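PDB 5Y0E: TssK from Serratia sp. FS14, which probably serves as a baseplate component of the type VI secretion system, helping to connect the baseplate to the membrane complex. Local coordinates for residues T47-Q52 with A61-S66; E96-A101 with G167-L172; G386-P391 with E407-G412; G344-V349 with Y403-L408. One frame throughout, in Å; residues are numbered along the deposited sequence.

Interaction 1: residues T47-Q52 with A61-S66; sequences TLDLDQ and ALNAAS
D49 and A64 exchange backbone hydrogen bonds across an antiparallel pairing, and unequal ones: D49 N reaches A64 O at 2.8 Å, whereas A64 N returns a weak bond to D49 O at 3.4 Å. The same carbonyl oxygen also receives N63 N, close by but along a badly bent path of 122°, so it is shared by two weak donors. Two successive amides opposite one residue make a classic beta bulge, set in the middle strand of a three-stranded antiparallel sheet, between strands 44-50 and 74-78. Beyond it the register slips by one and L50 pairs with L62. Here D51 N is satisfied by A61 O at 2.7 Å, nearly straight at 176°. At the far end S66 N gives a bond of 3.1 Å to T47 O, and T47 N a weak one to S66 O. The hydroxyls of these two residues also face each other, each held between its backbone N and carbonyl carbon, but their modelled separation is too short to be reliable. N63 ND2 gives D49 OD2 a weak bond of 3.3 Å, the amide and carboxylate planes lying 60° apart. D51 OD2 is bonded by T53 OG1 and L54 N just after the segment. On the face away from D49, L48 CD1 lies 3.9 Å from both L62 CD2 and A65 CB, with F77 packing against L62 and A65.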
loop_
_atom_site.group_PDB
_atom_site.type_symbol
_atom_site.label_atom_id
_atom_site.label_comp_id
_atom_site.label_asym_id
_atom_site.label_seq_id
_atom_site.Cartn_x
_atom_site.Cartn_y
_atom_site.Cartn_z
ATOM N N THR A 47 15.329 5.609 14.297
ATOM C CA THR A 47 16.683 5.937 13.917
ATOM C C THR A 47 17.623 5.110 14.771
ATOM O O THR A 47 17.305 4.755 15.906
ATOM C CB THR A 47 16.981 7.430 14.086
ATOM O OG1 THR A 47 16.670 7.846 15.417
ATOM C CG2 THR A 47 16.174 8.232 13.128
ATOM N N LEU A 48 18.777 4.790 14.204
ATOM C CA LEU A 48 19.747 3.933 14.874
ATOM C C LEU A 48 21.090 4.219 14.240
ATOM O O LEU A 48 21.253 4.010 13.041
ATOM C CB LEU A 48 19.379 2.462 14.728
ATOM C CG LEU A 48 20.191 1.456 15.504
ATOM C CD1 LEU A 48 20.451 1.989 16.868
ATOM C CD2 LEU A 48 19.426 0.202 15.626
ATOM N N ASP A 49 22.035 4.721 15.023
ATOM C CA ASP A 49 23.367 5.014 14.519
ATOM C C ASP A 49 24.394 4.312 15.386
ATOM O O ASP A 49 24.696 4.759 16.495
ATOM C CB ASP A 49 23.642 6.506 14.475
ATOM C CG ASP A 49 24.960 6.819 13.788
ATOM O OD1 ASP A 49 25.513 5.937 13.101
ATOM O OD2 ASP A 49 25.452 7.953 13.930
ATOM N N LEU A 50 24.951 3.236 14.864
ATOM C CA LEU A 50 25.985 2.516 15.576
ATOM C C LEU A 50 27.338 3.174 15.339
ATOM O O LEU A 50 27.650 3.605 14.228
ATOM C CB LEU A 50 25.992 1.067 15.115
ATOM C CG LEU A 50 26.629 0.066 16.041
ATOM C CD1 LEU A 50 25.859 -1.208 15.926
ATOM C CD2 LEU A 50 28.067 -0.127 15.626
ATOM N N ASP A 51 28.139 3.272 16.389
ATOM C CA ASP A 51 29.460 3.859 16.232
ATOM C C ASP A 51 30.418 2.807 15.701
ATOM O O ASP A 51 30.752 1.843 16.394
ATOM C CB ASP A 51 29.983 4.438 17.535
ATOM C CG ASP A 51 31.296 5.151 17.339
ATOM O OD1 ASP A 51 31.428 5.909 16.351
ATOM O OD2 ASP A 51 32.205 4.939 18.150
ATOM N N GLN A 52 30.865 3.004 14.472
ATOM C CA GLN A 52 31.740 2.036 13.838
ATOM C C GLN A 52 33.147 2.107 14.409
ATOM O O GLN A 52 33.811 1.077 14.566
ATOM C CB GLN A 52 31.757 2.288 12.338
ATOM C CG GLN A 52 30.431 2.034 11.696
ATOM C CD GLN A 52 30.185 0.559 11.509
ATOM O OE1 GLN A 52 31.123 -0.214 11.291
ATOM N NE2 GLN A 52 28.922 0.151 11.601
ATOM N N ALA A 61 28.596 0.405 20.549
ATOM C CA ALA A 61 28.183 1.713 21.015
ATOM C C ALA A 61 27.212 2.346 20.029
ATOM O O ALA A 61 27.418 2.295 18.816
ATOM C CB ALA A 61 29.392 2.610 21.217
ATOM N N LEU A 62 26.170 2.973 20.557
ATOM C CA LEU A 62 25.205 3.701 19.745
ATOM C C LEU A 62 25.524 5.185 19.777
ATOM O O LEU A 62 25.455 5.802 20.832
ATOM C CB LEU A 62 23.793 3.465 20.252
ATOM C CG LEU A 62 23.479 1.991 20.311
ATOM C CD1 LEU A 62 22.077 1.775 20.793
ATOM C CD2 LEU A 62 23.674 1.412 18.944
ATOM N N ASN A 63 25.862 5.753 18.622
ATOM C CA ASN A 63 25.962 7.208 18.517
ATOM C C ASN A 63 24.646 7.882 18.900
ATOM O O ASN A 63 24.628 8.848 19.664
ATOM C CB ASN A 63 26.351 7.608 17.093
ATOM C CG ASN A 63 27.834 7.520 16.835
ATOM O OD1 ASN A 63 28.646 7.742 17.724
ATOM N ND2 ASN A 63 28.198 7.216 15.599
ATOM N N ALA A 64 23.534 7.381 18.373
ATOM C CA ALA A 64 22.228 8.004 18.499
ATOM C C ALA A 64 21.173 6.957 18.189
ATOM O O ALA A 64 21.444 5.987 17.485
ATOM C CB ALA A 64 22.090 9.193 17.553
ATOM N N ALA A 65 19.970 7.165 18.709
ATOM C CA ALA A 65 18.857 6.277 18.411
ATOM C C ALA A 65 17.562 6.914 18.889
ATOM O O ALA A 65 17.562 7.735 19.802
ATOM C CB ALA A 65 19.043 4.915 19.074
ATOM N N SER A 66 16.455 6.511 18.274
ATOM C CA SER A 66 15.144 6.934 18.741
ATOM C C SER A 66 14.121 5.876 18.374
ATOM O O SER A 66 14.294 5.137 17.405
ATOM C CB SER A 66 14.752 8.286 18.160
ATOM O OG SER A 66 14.793 8.257 16.756
#

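Interaction 2: residues E96-A101 with G167-L172; sequences ENVVLA and GVTRVL
E96 and V171 pair through two backbone hydrogen bonds, E96 N to V171 O at 3.2 Å and V171 N to E96 O at 3.0 Å. The next hydrogen-bonded pair joins V98 N to T169 O, but V98 O answers two donors: V168 N at 2.9 Å and, weakly, T169 N. V168 and T169 thus form a classic beta bulge against V98, with V168 taking the helix-like psi of -43° usual for its first residue. The bulge lies in a mixed sheet, where strand 96-103 runs between 142-155 and 163-174. Among polar side chains, R170 NE sends a weak bond of 3.4 Å to N97 OD1. The oxygen sits at the guanidinium edge, yet the amide plane is turned 76° from it, and E96 N lies over one guanidinium face. N97 ND2 has a weak bond to E156, outside the pairing. Apolar contacts are few. V98 and V171 each set CG2 anti to the carbonyl carbon, and these methyls meet at 4.0 Å. Past the bulge, V168 CG2 rests 3.9 Å from L100 CB, with the backbone N of L100 a close neighbour.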
loop_
_atom_site.group_PDB
_atom_site.type_symbol
_atom_site.label_atom_id
_atom_site.label_comp_id
_atom_site.label_asym_id
_atom_site.label_seq_id
_atom_site.Cartn_x
_atom_site.Cartn_y
_atom_site.Cartn_z
ATOM N N GLU A 96 26.187 -13.947 18.863
ATOM C CA GLU A 96 25.269 -13.581 19.927
ATOM C C GLU A 96 24.548 -12.284 19.578
ATOM O O GLU A 96 25.095 -11.410 18.905
ATOM C CB GLU A 96 26.010 -13.446 21.250
ATOM C CG GLU A 96 25.118 -13.084 22.415
ATOM C CD GLU A 96 24.850 -14.252 23.320
ATOM O OE1 GLU A 96 25.743 -15.109 23.457
ATOM O OE2 GLU A 96 23.746 -14.311 23.893
ATOM N N ASN A 97 23.308 -12.167 20.031
ATOM C CA ASN A 97 22.504 -10.988 19.750
ATOM C C ASN A 97 22.683 -9.936 20.832
ATOM O O ASN A 97 22.653 -10.248 22.021
ATOM C CB ASN A 97 21.035 -11.362 19.628
ATOM C CG ASN A 97 20.702 -11.894 18.277
ATOM O OD1 ASN A 97 21.333 -11.527 17.301
ATOM N ND2 ASN A 97 19.705 -12.749 18.202
ATOM N N VAL A 98 22.861 -8.692 20.405
ATOM C CA VAL A 98 22.959 -7.535 21.279
ATOM C C VAL A 98 21.670 -6.730 21.184
ATOM O O VAL A 98 21.169 -6.471 20.090
ATOM C CB VAL A 98 24.167 -6.667 20.892
ATOM C CG1 VAL A 98 24.385 -5.586 21.913
ATOM C CG2 VAL A 98 25.385 -7.520 20.764
ATOM N N VAL A 99 21.160 -6.298 22.329
ATOM C CA VAL A 99 19.889 -5.595 22.408
ATOM C C VAL A 99 20.046 -4.247 23.098
ATOM O O VAL A 99 21.023 -3.979 23.792
ATOM C CB VAL A 99 18.834 -6.416 23.156
ATOM C CG1 VAL A 99 18.638 -7.739 22.487
ATOM C CG2 VAL A 99 19.257 -6.588 24.596
ATOM N N LEU A 100 19.051 -3.393 22.890
ATOM C CA LEU A 100 18.844 -2.191 23.688
ATOM C C LEU A 100 17.708 -2.483 24.646
ATOM O O LEU A 100 16.637 -2.894 24.217
ATOM C CB LEU A 100 18.508 -1.000 22.801
ATOM C CG LEU A 100 18.294 0.341 23.492
ATOM C CD1 LEU A 100 19.469 0.641 24.377
ATOM C CD2 LEU A 100 18.099 1.442 22.479
ATOM N N ALA A 101 17.958 -2.363 25.932
ATOM C CA ALA A 101 16.957 -2.728 26.894
ATOM C C ALA A 101 16.621 -1.710 27.948
ATOM O O ALA A 101 17.339 -0.793 28.184
ATOM C CB ALA A 101 17.354 -4.022 27.551
ATOM N N GLY A 167 16.150 -5.367 19.439
ATOM C CA GLY A 167 17.384 -5.915 18.917
ATOM C C GLY A 167 18.155 -4.888 18.115
ATOM O O GLY A 167 17.591 -4.143 17.326
ATOM N N VAL A 168 19.471 -4.868 18.299
ATOM C CA VAL A 168 20.333 -3.889 17.658
ATOM C C VAL A 168 21.206 -4.517 16.579
ATOM O O VAL A 168 21.373 -3.939 15.502
ATOM C CB VAL A 168 21.202 -3.160 18.707
ATOM C CG1 VAL A 168 22.194 -2.228 18.036
ATOM C CG2 VAL A 168 20.332 -2.420 19.704
ATOM N N THR A 169 21.787 -5.684 16.850
ATOM C CA THR A 169 22.791 -6.250 15.966
ATOM C C THR A 169 23.196 -7.622 16.474
ATOM O O THR A 169 22.806 -8.053 17.559
ATOM C CB THR A 169 24.008 -5.341 15.864
ATOM O OG1 THR A 169 24.784 -5.725 14.737
ATOM C CG2 THR A 169 24.838 -5.428 17.105
ATOM N N ARG A 170 23.992 -8.305 15.665
ATOM C CA ARG A 170 24.543 -9.601 16.038
ATOM C C ARG A 170 26.045 -9.599 15.820
ATOM O O ARG A 170 26.529 -9.198 14.756
ATOM C CB ARG A 170 23.899 -10.733 15.248
ATOM C CG ARG A 170 24.702 -12.018 15.247
ATOM C CD ARG A 170 23.964 -13.139 14.517
ATOM N NE ARG A 170 23.050 -13.826 15.404
ATOM C CZ ARG A 170 23.187 -15.090 15.776
ATOM N NH1 ARG A 170 24.194 -15.813 15.308
ATOM N NH2 ARG A 170 22.307 -15.634 16.603
ATOM N N VAL A 171 26.779 -10.028 16.833
ATOM C CA VAL A 171 28.220 -10.202 16.713
ATOM C C VAL A 171 28.488 -11.582 16.138
ATOM O O VAL A 171 28.046 -12.590 16.689
ATOM C CB VAL A 171 28.930 -10.029 18.061
ATOM C CG1 VAL A 171 30.420 -10.099 17.840
ATOM C CG2 VAL A 171 28.569 -8.710 18.702
ATOM N N LEU A 172 29.196 -11.628 15.021
ATOM C CA LEU A 172 29.554 -12.903 14.421
ATOM C C LEU A 172 30.921 -13.381 14.874
ATOM O O LEU A 172 31.098 -14.565 15.171
ATOM C CB LEU A 172 29.547 -12.794 12.902
ATOM C CG LEU A 172 28.188 -12.649 12.241
ATOM C CD1 LEU A 172 28.374 -12.477 10.754
ATOM C CD2 LEU A 172 27.310 -13.839 12.565
#

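Interaction 3: residues G386-P391 with E407-G412; sequences GLRTMP and ELEKGG
R388 and E409 form a salt bridge, NH1 to OE2 at 2.7 Å. The arginine side chain comes in nearly perpendicular to the glutamate, and a bend at chi3 (-46°) helps bring its head to the carboxylate. OE2 lies over one face of the guanidinium rather than at its edge, with the two flat groups only 17° from parallel. Backbone bonds come next: R388 N to E407 O at 2.6 Å, almost straight, and E407 N back to R388 O. E409 N also bonds to G386 O, though the modelled distance is shorter than expected. E409 CG lies over the flat face of that carbonyl, 3.2 Å from G386 O. Further out, M390 drapes over E407, its SD 3.8 Å from E407 CB and its CE 3.6 Å from E407 OE1. On the opposite face of the sheet L387 and L408 run alongside each other in one direction, with L387 CD2 3.8 Å from L408 CG; I368 packs against both. Strand 387-389, outermost of its sheet within the chain, is therefore held by its backbone bonds, with leucines added on one face and on the other a charge pair near the surface that solvent would probably weaken by screening.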
loop_
_atom_site.group_PDB
_atom_site.type_symbol
_atom_site.label_atom_id
_atom_site.label_comp_id
_atom_site.label_asym_id
_atom_site.label_seq_id
_atom_site.Cartn_x
_atom_site.Cartn_y
_atom_site.Cartn_z
ATOM N N GLY A 386 37.226 1.304 -23.434
ATOM C CA GLY A 386 36.943 0.857 -24.773
ATOM C C GLY A 386 35.746 -0.070 -24.835
ATOM O O GLY A 386 35.438 -0.811 -23.910
ATOM N N LEU A 387 35.073 -0.020 -25.971
ATOM C CA LEU A 387 33.916 -0.847 -26.261
ATOM C C LEU A 387 34.253 -1.753 -27.431
ATOM O O LEU A 387 34.626 -1.276 -28.499
ATOM C CB LEU A 387 32.693 0.004 -26.576
ATOM C CG LEU A 387 32.401 0.961 -25.428
ATOM C CD1 LEU A 387 31.514 2.125 -25.826
ATOM C CD2 LEU A 387 31.797 0.153 -24.322
ATOM N N ARG A 388 34.123 -3.051 -27.225
ATOM C CA ARG A 388 34.430 -4.048 -28.234
ATOM C C ARG A 388 33.119 -4.685 -28.668
ATOM O O ARG A 388 32.347 -5.152 -27.828
ATOM C CB ARG A 388 35.395 -5.087 -27.670
ATOM C CG ARG A 388 35.530 -6.357 -28.476
ATOM C CD ARG A 388 36.516 -7.300 -27.795
ATOM N NE ARG A 388 37.730 -6.599 -27.375
ATOM C CZ ARG A 388 38.775 -6.387 -28.168
ATOM N NH1 ARG A 388 39.841 -5.737 -27.712
ATOM N NH2 ARG A 388 38.749 -6.823 -29.422
ATOM N N THR A 389 32.872 -4.693 -29.972
ATOM C CA THR A 389 31.708 -5.377 -30.513
ATOM C C THR A 389 31.781 -6.866 -30.210
ATOM O O THR A 389 32.840 -7.480 -30.289
ATOM C CB THR A 389 31.623 -5.153 -32.023
ATOM O OG1 THR A 389 31.303 -3.786 -32.278
ATOM C CG2 THR A 389 30.560 -6.008 -32.638
ATOM N N MET A 390 30.684 -7.428 -29.852
ATOM C CA MET A 390 30.699 -8.851 -29.616
ATOM C C MET A 390 30.031 -9.565 -30.774
ATOM O O MET A 390 28.912 -9.215 -31.154
ATOM C CB MET A 390 29.985 -9.184 -28.317
ATOM C CG MET A 390 30.470 -8.390 -27.134
ATOM S SD MET A 390 29.622 -8.841 -25.616
ATOM C CE MET A 390 30.264 -10.457 -25.284
ATOM N N PRO A 391 30.665 -10.529 -31.357
ATOM C CA PRO A 391 30.085 -11.166 -32.543
ATOM C C PRO A 391 28.996 -12.163 -32.203
ATOM O O PRO A 391 28.109 -12.405 -33.024
ATOM C CB PRO A 391 31.294 -11.836 -33.202
ATOM C CG PRO A 391 32.495 -11.249 -32.525
ATOM C CD PRO A 391 32.064 -10.909 -31.146
ATOM N N GLU A 407 31.106 -5.267 -25.539
ATOM C CA GLU A 407 31.788 -5.520 -24.286
ATOM C C GLU A 407 32.701 -4.345 -23.974
ATOM O O GLU A 407 33.278 -3.734 -24.877
ATOM C CB GLU A 407 32.581 -6.818 -24.369
ATOM C CG GLU A 407 33.200 -7.272 -23.067
ATOM C CD GLU A 407 33.418 -8.775 -23.035
ATOM O OE1 GLU A 407 33.452 -9.389 -24.123
ATOM O OE2 GLU A 407 33.541 -9.335 -21.926
ATOM N N LEU A 408 32.794 -4.000 -22.694
ATOM C CA LEU A 408 33.756 -3.009 -22.245
ATOM C C LEU A 408 35.140 -3.631 -22.164
ATOM O O LEU A 408 35.300 -4.766 -21.710
ATOM C CB LEU A 408 33.361 -2.452 -20.885
ATOM C CG LEU A 408 32.289 -1.364 -20.900
ATOM C CD1 LEU A 408 30.937 -1.918 -21.264
ATOM C CD2 LEU A 408 32.217 -0.678 -19.560
ATOM N N GLU A 409 36.119 -2.932 -22.714
ATOM C CA GLU A 409 37.469 -3.442 -22.739
ATOM C C GLU A 409 38.075 -3.217 -21.406
ATOM O O GLU A 409 38.103 -2.111 -20.914
ATOM C CB GLU A 409 38.300 -2.747 -23.800
ATOM C CG GLU A 409 37.675 -2.758 -25.178
ATOM C CD GLU A 409 38.688 -2.606 -26.291
ATOM O OE1 GLU A 409 39.591 -1.766 -26.168
ATOM O OE2 GLU A 409 38.585 -3.331 -27.291
ATOM N N LYS A 410 38.541 -4.296 -20.812
ATOM C CA LYS A 410 39.176 -4.217 -19.532
ATOM C C LYS A 410 40.653 -4.075 -19.786
ATOM O O LYS A 410 41.169 -4.525 -20.788
ATOM C CB LYS A 410 38.885 -5.466 -18.730
ATOM C CG LYS A 410 37.430 -5.880 -18.783
ATOM C CD LYS A 410 37.070 -6.807 -17.643
ATOM C CE LYS A 410 37.490 -6.220 -16.316
ATOM N NZ LYS A 410 36.542 -6.566 -15.231
ATOM N N GLY A 411 41.339 -3.442 -18.859
ATOM C CA GLY A 411 42.752 -3.213 -19.022
ATOM C C GLY A 411 43.001 -1.725 -19.039
ATOM O O GLY A 411 42.083 -0.927 -19.069
ATOM N N GLY A 412 44.261 -1.343 -19.003
ATOM C CA GLY A 412 44.607 0.059 -18.997
ATOM C C GLY A 412 44.661 0.567 -17.583
ATOM O O GLY A 412 44.481 -0.178 -16.646
#

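Interaction 4: residues G344-V349 with Y403-L408; sequences GFVLAV and YTYFEL
A348 meets Y405 because the tyrosine CG is anti to its carbonyl carbon (chi1 -68°), which carries CE2 to 3.5 Å from A348 CB. V346 CG1 lies at the edge of the same ring. On the other face, V349 puts CG2 anti to its own carbonyl carbon, and this methyl reaches the edge of the F406 ring, 4.0 Å from CD2, the valine meeting the ring side chain almost squarely. Y403, just before strand 404-408, stands with its ring edge against the carbonyl carbon of A348, while its CB lies 3.5 Å from V349 O. Both tyrosine hydroxyls bond elsewhere, Y403 to D436 and Y405 to the backbone N of H400. Behind the side chains the backbones pair without a break in register. V349 and T404 exchange two bonds, each of 2.8 Å between N and O, and L347 N meets F406 O at 2.9 Å with F406 N returning the bond. L408 N adds another to F345 O, and F345 CB touches L408 CD1 at 4.0 Å. Helix 355-365 packs on the L347, V349 and F406 face, its F362 meeting the F406 ring. The whole is a regular antiparallel pair inside a larger sheet, strand 343-350 lying between 404-408 and 436-443, with a helix packed on one face.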
loop_
_atom_site.group_PDB
_atom_site.type_symbol
_atom_site.label_atom_id
_atom_site.label_comp_id
_atom_site.label_asym_id
_atom_site.label_seq_id
_atom_site.Cartn_x
_atom_site.Cartn_y
_atom_site.Cartn_z
ATOM N N GLY A 344 31.856 -9.017 -15.895
ATOM C CA GLY A 344 32.096 -8.433 -17.190
ATOM C C GLY A 344 31.030 -7.370 -17.394
ATOM O O GLY A 344 30.067 -7.273 -16.661
ATOM N N PHE A 345 31.161 -6.574 -18.429
ATOM C CA PHE A 345 30.173 -5.527 -18.602
ATOM C C PHE A 345 29.851 -5.353 -20.074
ATOM O O PHE A 345 30.760 -5.283 -20.905
ATOM C CB PHE A 345 30.677 -4.232 -17.979
ATOM C CG PHE A 345 30.762 -4.295 -16.491
ATOM C CD1 PHE A 345 29.669 -3.972 -15.711
ATOM C CD2 PHE A 345 31.918 -4.704 -15.865
ATOM C CE1 PHE A 345 29.735 -4.040 -14.335
ATOM C CE2 PHE A 345 31.985 -4.776 -14.488
ATOM C CZ PHE A 345 30.892 -4.445 -13.722
ATOM N N VAL A 346 28.558 -5.308 -20.394
ATOM C CA VAL A 346 28.093 -5.276 -21.775
ATOM C C VAL A 346 27.005 -4.224 -21.925
ATOM O O VAL A 346 26.146 -4.061 -21.055
ATOM C CB VAL A 346 27.557 -6.645 -22.245
ATOM C CG1 VAL A 346 27.222 -6.589 -23.695
ATOM C CG2 VAL A 346 28.558 -7.726 -22.022
ATOM N N LEU A 347 26.976 -3.611 -23.082
ATOM C CA LEU A 347 25.979 -2.640 -23.424
ATOM C C LEU A 347 25.148 -3.166 -24.576
ATOM O O LEU A 347 25.663 -3.395 -25.619
ATOM C CB LEU A 347 26.668 -1.393 -23.894
ATOM C CG LEU A 347 26.802 -0.275 -22.915
ATOM C CD1 LEU A 347 27.354 0.880 -23.684
ATOM C CD2 LEU A 347 25.441 0.065 -22.372
ATOM N N ALA A 348 23.862 -3.361 -24.383
ATOM C CA ALA A 348 23.007 -3.835 -25.437
ATOM C C ALA A 348 22.465 -2.574 -26.015
ATOM O O ALA A 348 21.870 -1.819 -25.322
ATOM C CB ALA A 348 21.899 -4.676 -24.862
ATOM N N VAL A 349 22.656 -2.367 -27.302
ATOM C CA VAL A 349 22.268 -1.133 -27.941
ATOM C C VAL A 349 21.496 -1.300 -29.233
ATOM O O VAL A 349 21.761 -2.189 -29.983
ATOM C CB VAL A 349 23.560 -0.351 -28.228
ATOM C CG1 VAL A 349 23.321 1.006 -28.837
ATOM C CG2 VAL A 349 24.378 -0.217 -26.975
ATOM N N TYR A 403 19.710 -5.916 -31.730
ATOM C CA TYR A 403 20.605 -5.137 -30.898
ATOM C C TYR A 403 22.048 -5.521 -31.177
ATOM O O TYR A 403 22.354 -6.626 -31.621
ATOM C CB TYR A 403 20.315 -5.343 -29.414
ATOM C CG TYR A 403 19.116 -4.630 -28.867
ATOM C CD1 TYR A 403 17.865 -4.783 -29.439
ATOM C CD2 TYR A 403 19.227 -3.831 -27.751
ATOM C CE1 TYR A 403 16.765 -4.153 -28.915
ATOM C CE2 TYR A 403 18.145 -3.199 -27.224
ATOM C CZ TYR A 403 16.910 -3.357 -27.804
ATOM O OH TYR A 403 15.828 -2.710 -27.257
ATOM N N THR A 404 22.933 -4.591 -30.890
ATOM C CA THR A 404 24.356 -4.814 -30.944
ATOM C C THR A 404 24.876 -4.807 -29.527
ATOM O O THR A 404 24.399 -4.045 -28.688
ATOM C CB THR A 404 25.046 -3.747 -31.772
ATOM O OG1 THR A 404 24.508 -3.784 -33.084
ATOM C CG2 THR A 404 26.513 -4.003 -31.870
ATOM N N TYR A 405 25.840 -5.670 -29.268
ATOM C CA TYR A 405 26.345 -5.908 -27.933
ATOM C C TYR A 405 27.807 -5.530 -27.912
ATOM O O TYR A 405 28.604 -6.075 -28.677
ATOM C CB TYR A 405 26.141 -7.359 -27.534
ATOM C CG TYR A 405 24.696 -7.650 -27.367
ATOM C CD1 TYR A 405 23.876 -7.851 -28.469
ATOM C CD2 TYR A 405 24.132 -7.687 -26.111
ATOM C CE1 TYR A 405 22.555 -8.086 -28.316
ATOM C CE2 TYR A 405 22.809 -7.924 -25.949
ATOM C CZ TYR A 405 22.021 -8.117 -27.046
ATOM O OH TYR A 405 20.696 -8.361 -26.842
ATOM N N PHE A 406 28.145 -4.586 -27.059
ATOM C CA PHE A 406 29.504 -4.108 -26.914
ATOM C C PHE A 406 30.010 -4.536 -25.556
ATOM O O PHE A 406 29.399 -4.217 -24.538
ATOM C CB PHE A 406 29.557 -2.594 -27.050
ATOM C CG PHE A 406 29.093 -2.104 -28.367
ATOM C CD1 PHE A 406 29.964 -2.023 -29.427
ATOM C CD2 PHE A 406 27.784 -1.730 -28.553
ATOM C CE1 PHE A 406 29.548 -1.574 -30.642
ATOM C CE2 PHE A 406 27.360 -1.276 -29.781
ATOM C CZ PHE A 406 28.248 -1.195 -30.823
ATOM N N GLU A 407 31.106 -5.267 -25.539
ATOM C CA GLU A 407 31.788 -5.520 -24.286
ATOM C C GLU A 407 32.701 -4.345 -23.974
ATOM O O GLU A 407 33.278 -3.734 -24.877
ATOM C CB GLU A 407 32.581 -6.818 -24.369
ATOM C CG GLU A 407 33.200 -7.272 -23.067
ATOM C CD GLU A 407 33.418 -8.775 -23.035
ATOM O OE1 GLU A 407 33.452 -9.389 -24.123
ATOM O OE2 GLU A 407 33.541 -9.335 -21.926
ATOM N N LEU A 408 32.794 -4.000 -22.694
ATOM C CA LEU A 408 33.756 -3.009 -22.245
ATOM C C LEU A 408 35.140 -3.631 -22.164
ATOM O O LEU A 408 35.300 -4.766 -21.710
ATOM C CB LEU A 408 33.361 -2.452 -20.885
ATOM C CG LEU A 408 32.289 -1.364 -20.900
ATOM C CD1 LEU A 408 30.937 -1.918 -21.264
ATOM C CD2 LEU A 408 32.217 -0.678 -19.560
#

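The contacts fall into two groups on distant lobes of an elongated chain. Interactions 1 and 2 belong to different sheets, yet their centres are 13 Å apart and L62 CD2 packs on V168 CG1 at 4.0 Å, so that a leucine of one bulged pairing packs on the bulge valine of the other. Interactions 3 and 4 are neighbouring pairings of one sheet: strand 404-408 serves both, E407 and L408 are common to them, and their centres lie 8 Å apart. M390 N probably bonds to Y405 O at 2.7 Å, and M390 SD touches V346 CG1. Between the groups, interactions 1 and 4 are about 43 Å apart by centres, on opposite sides of the chain's centre.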